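Local coordinates for succinate-semialdehyde dehydrogenase (Synechococcus sp., PDB 4ITA), which probably oxidises succinic semialdehyde to succinate using a nicotinamide cofactor, here bound as NADPH, at residues 137-142 with 180-185. Sequence-based numbering, arbitrary orientation.
With NDP (NADPH dihydro-nicotinamide-adenine-dinucleotide phosphate), chain C; EDO (1,2-ethanediol), chain E; EDO (1,2-ethanediol), chain R.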
loop_
_atom_site.group_PDB
_atom_site.type_symbol
_atom_site.label_atom_id
_atom_site.label_comp_id
_atom_site.label_asym_id
_atom_site.label_seq_id
_atom_site.Cartn_x
_atom_site.Cartn_y
_atom_site.Cartn_z
ATOM N N TRP A 137 16.400 -3.636 -15.996
ATOM C CA TRP A 137 14.999 -3.272 -16.168
ATOM C C TRP A 137 14.250 -3.092 -14.854
ATOM O O TRP A 137 13.538 -2.115 -14.687
ATOM C CB TRP A 137 14.285 -4.285 -17.083
ATOM C CG TRP A 137 12.789 -4.314 -16.945
ATOM C CD1 TRP A 137 12.037 -5.327 -16.421
ATOM C CD2 TRP A 137 11.871 -3.291 -17.335
ATOM N NE1 TRP A 137 10.706 -4.992 -16.459
ATOM C CE2 TRP A 137 10.575 -3.746 -17.017
ATOM C CE3 TRP A 137 12.015 -2.032 -17.929
ATOM C CZ2 TRP A 137 9.432 -2.986 -17.269
ATOM C CZ3 TRP A 137 10.877 -1.276 -18.177
ATOM C CH2 TRP A 137 9.606 -1.754 -17.842
ATOM N N GLN A 138 14.402 -4.013 -13.910
ATOM C CA GLN A 138 13.636 -3.867 -12.674
ATOM C C GLN A 138 14.078 -2.643 -11.885
ATOM O O GLN A 138 13.271 -2.014 -11.192
ATOM C CB GLN A 138 13.747 -5.106 -11.795
ATOM C CG GLN A 138 13.505 -6.425 -12.502
ATOM C CD GLN A 138 12.045 -6.748 -12.616
ATOM O OE1 GLN A 138 11.204 -5.981 -12.161
ATOM N NE2 GLN A 138 11.723 -7.893 -13.208
ATOM N N VAL A 139 15.358 -2.304 -11.979
ATOM C CA VAL A 139 15.854 -1.104 -11.320
ATOM C C VAL A 139 15.254 0.151 -11.955
ATOM O O VAL A 139 14.717 1.009 -11.251
ATOM C CB VAL A 139 17.393 -1.034 -11.325
ATOM C CG1 VAL A 139 17.862 0.283 -10.720
ATOM C CG2 VAL A 139 17.990 -2.222 -10.557
ATOM N N PHE A 140 15.313 0.261 -13.278
ATOM C CA PHE A 140 14.752 1.433 -13.930
ATOM C C PHE A 140 13.237 1.511 -13.810
ATOM O O PHE A 140 12.680 2.608 -13.744
ATOM C CB PHE A 140 15.247 1.549 -15.372
ATOM C CG PHE A 140 16.673 2.013 -15.460
ATOM C CD1 PHE A 140 16.986 3.355 -15.282
ATOM C CD2 PHE A 140 17.704 1.112 -15.670
ATOM C CE1 PHE A 140 18.300 3.795 -15.335
ATOM C CE2 PHE A 140 19.022 1.539 -15.723
ATOM C CZ PHE A 140 19.320 2.890 -15.561
ATOM N N ARG A 141 12.577 0.361 -13.722
ATOM C CA ARG A 141 11.137 0.309 -13.489
ATOM C C ARG A 141 10.733 1.091 -12.232
ATOM O O ARG A 141 9.735 1.821 -12.249
ATOM C CB ARG A 141 10.659 -1.148 -13.397
ATOM C CG ARG A 141 9.170 -1.298 -13.156
ATOM C CD ARG A 141 8.738 -2.763 -13.203
ATOM N NE ARG A 141 9.158 -3.508 -12.021
ATOM C CZ ARG A 141 8.744 -4.739 -11.731
ATOM N NH1 ARG A 141 7.916 -5.373 -12.551
ATOM N NH2 ARG A 141 9.175 -5.346 -10.631
ATOM N N PHE A 142 11.485 0.942 -11.141
ATOM C CA PHE A 142 11.156 1.715 -9.945
ATOM C C PHE A 142 11.859 3.076 -9.951
ATOM O O PHE A 142 11.311 4.062 -9.455
ATOM C CB PHE A 142 11.456 0.943 -8.642
ATOM C CG PHE A 142 12.840 1.164 -8.122
ATOM C CD1 PHE A 142 13.138 2.264 -7.331
ATOM C CD2 PHE A 142 13.857 0.285 -8.449
ATOM C CE1 PHE A 142 14.428 2.489 -6.883
ATOM C CE2 PHE A 142 15.151 0.497 -8.005
ATOM C CZ PHE A 142 15.439 1.606 -7.231
ATOM N N GLY A 180 23.734 11.629 -4.305
ATOM C CA GLY A 180 22.826 11.274 -3.221
ATOM C C GLY A 180 21.396 11.032 -3.653
ATOM O O GLY A 180 20.581 10.553 -2.867
ATOM N N VAL A 181 21.071 11.377 -4.895
ATOM C CA VAL A 181 19.722 11.140 -5.386
ATOM C C VAL A 181 19.485 9.658 -5.660
ATOM O O VAL A 181 18.381 9.154 -5.450
ATOM C CB VAL A 181 19.419 12.035 -6.610
ATOM C CG1 VAL A 181 18.144 11.594 -7.324
ATOM C CG2 VAL A 181 19.326 13.493 -6.164
ATOM N N PHE A 182 20.511 8.965 -6.138
ATOM C CA PHE A 182 20.442 7.519 -6.311
ATOM C C PHE A 182 21.755 6.923 -5.840
ATOM O O PHE A 182 22.822 7.344 -6.290
ATOM C CB PHE A 182 20.192 7.134 -7.777
ATOM C CG PHE A 182 20.008 5.650 -7.984
ATOM C CD1 PHE A 182 21.104 4.787 -8.031
ATOM C CD2 PHE A 182 18.741 5.123 -8.131
ATOM C CE1 PHE A 182 20.925 3.415 -8.211
ATOM C CE2 PHE A 182 18.553 3.754 -8.314
ATOM C CZ PHE A 182 19.649 2.903 -8.351
ATOM N N GLN A 183 21.687 5.937 -4.953
ATOM C CA GLN A 183 22.902 5.288 -4.480
ATOM C C GLN A 183 22.738 3.790 -4.446
ATOM O O GLN A 183 21.788 3.272 -3.858
ATOM C CB GLN A 183 23.297 5.781 -3.083
ATOM C CG GLN A 183 23.687 7.256 -3.013
ATOM C CD GLN A 183 23.999 7.685 -1.590
ATOM O OE1 GLN A 183 25.161 7.716 -1.168
ATOM N NE2 GLN A 183 22.959 7.994 -0.834
ATOM N N THR A 184 23.684 3.100 -5.063
ATOM C CA THR A 184 23.794 1.657 -4.954
ATOM C C THR A 184 24.492 1.272 -3.660
ATOM O O THR A 184 25.575 1.776 -3.351
ATOM C CB THR A 184 24.567 1.118 -6.148
ATOM O OG1 THR A 184 23.710 1.183 -7.292
ATOM C CG2 THR A 184 25.020 -0.328 -5.923
ATOM N N LEU A 185 23.846 0.403 -2.892
ATOM C CA LEU A 185 24.419 -0.124 -1.657
ATOM C C LEU A 185 24.909 -1.532 -1.901
ATOM O O LEU A 185 24.106 -2.449 -2.112
ATOM C CB LEU A 185 23.384 -0.130 -0.527
ATOM C CG LEU A 185 22.631 1.176 -0.263
ATOM C CD1 LEU A 185 21.664 0.992 0.895
ATOM C CD2 LEU A 185 23.587 2.324 0.024
HETATM P PA NDP C . 15.547 -13.551 -3.728
HETATM O O1A NDP C . 14.282 -13.167 -3.015
HETATM O O2A NDP C . 16.427 -14.630 -3.162
HETATM O O5B NDP C . 16.451 -12.241 -3.888
HETATM C C5B NDP C . 15.921 -11.003 -4.377
HETATM C C4B NDP C . 16.547 -9.820 -3.643
HETATM O O4B NDP C . 16.156 -9.871 -2.268
HETATM C C3B NDP C . 18.071 -9.847 -3.629
HETATM O O3B NDP C . 18.555 -8.498 -3.599
HETATM C C2B NDP C . 18.381 -10.521 -2.306
HETATM O O2B NDP C . 19.664 -10.197 -1.788
HETATM C C1B NDP C . 17.325 -9.886 -1.445
HETATM N N9A NDP C . 16.959 -10.643 -0.239
HETATM C C8A NDP C . 16.845 -11.978 -0.087
HETATM N N7A NDP C . 16.448 -12.271 1.173
HETATM C C5A NDP C . 16.283 -11.110 1.826
HETATM C C6A NDP C . 15.882 -10.683 3.176
HETATM N N6A NDP C . 15.557 -11.604 4.104
HETATM N N1A NDP C . 15.854 -9.361 3.429
HETATM C C2A NDP C . 16.170 -8.438 2.510
HETATM N N3A NDP C . 16.551 -8.749 1.262
HETATM C C4A NDP C . 16.618 -10.043 0.887
HETATM O O3 NDP C . 15.045 -13.877 -5.240
HETATM P PN NDP C . 15.539 -14.921 -6.382
HETATM O O1N NDP C . 15.888 -16.270 -5.792
HETATM O O2N NDP C . 16.521 -14.192 -7.256
HETATM O O5D NDP C . 14.176 -15.108 -7.217
HETATM C C5D NDP C . 13.617 -14.019 -7.939
HETATM C C4D NDP C . 12.139 -13.895 -7.615
HETATM O O4D NDP C . 11.665 -12.597 -8.000
HETATM C C3D NDP C . 11.281 -14.893 -8.367
HETATM O O3D NDP C . 10.281 -15.437 -7.499
HETATM C C2D NDP C . 10.697 -14.024 -9.464
HETATM O O2D NDP C . 9.496 -14.602 -9.978
HETATM C C1D NDP C . 10.440 -12.726 -8.725
HETATM N N1N NDP C . 10.257 -11.628 -9.684
HETATM C C2N NDP C . 9.233 -10.769 -9.544
HETATM C C3N NDP C . 8.774 -10.049 -10.646
HETATM C C7N NDP C . 7.654 -9.058 -10.523
HETATM O O7N NDP C . 7.788 -7.959 -11.057
HETATM N N7N NDP C . 6.552 -9.385 -9.854
HETATM C C4N NDP C . 9.382 -10.250 -12.013
HETATM C C5N NDP C . 10.727 -10.796 -11.877
HETATM C C6N NDP C . 11.110 -11.464 -10.717
HETATM P P2B NDP C . 20.904 -11.211 -1.912
HETATM O O1X NDP C . 21.998 -10.452 -1.219
HETATM O O2X NDP C . 20.509 -12.474 -1.184
HETATM O O3X NDP C . 21.187 -11.432 -3.367
HETATM C C1 EDO E . 24.152 8.908 -8.923
HETATM O O1 EDO E . 25.288 9.571 -8.361
HETATM C C2 EDO E . 22.980 9.871 -9.043
HETATM O O2 EDO E . 22.600 10.374 -7.757
HETATM C C1 EDO R . 9.754 -8.930 -16.977
HETATM O O1 EDO R . 9.033 -8.032 -17.823
HETATM C C2 EDO R . 9.169 -8.868 -15.572
HETATM O O2 EDO R . 9.367 -7.556 -15.021
#
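The nicotinamide amide oxygen O7N of NADPH takes two hydrogen bonds from Arg141, from NH1 and NH2, both 3.0 Å long with N-H...O angles of 147°. Equal lengths and equal angles, with O7N in the plane of the guanidinium at its edge, define a forked grip that should limit rotation of the carboxamide. Arg141 reaches it with an extended chain that bends only at chi3 (73°), and NH2 also makes a weak bond to Thr207 OG1. Gln138 lies one turn earlier in the helix, and its NE2 comes within 3.3 Å of the ring carbon C5N of NADPH. The same NE2 gives a weak bond to O2 of a 1,2-ethanediol, probably from the crystallisation liquor. That O2, at the indole edge of Trp137 and in its plane, also accepts a 3.2 Å bond from Trp137 NE1. An alanine in place of Gln138 removes NE2 and would probably leave the C5N side of the nicotinamide without its close polar neighbour.

Away from the cofactor, another side of the helix meets strand 182-185 through apolar side chains, with no hydrogen bond between them. Phe182, its CG anti to the backbone N (chi1 -176°), sends its ring to the helix, where CZ meets Val139 CG1 at 4.0 Å and CE2 meets Phe142 CZ at 3.9 Å; both partners cross the Phe182 side chain at a slant. The buried area is only 89 Å², and Val168 of helix 162-175 touches both Val139 and Phe182, so that helix shares the packing. Strand 152-156, helix 162-175 and strand 182-185, the two strands paired in parallel, form a beta-alpha-beta crossover typical of the Rossmann-type cofactor-binding domain of aldehyde dehydrogenases.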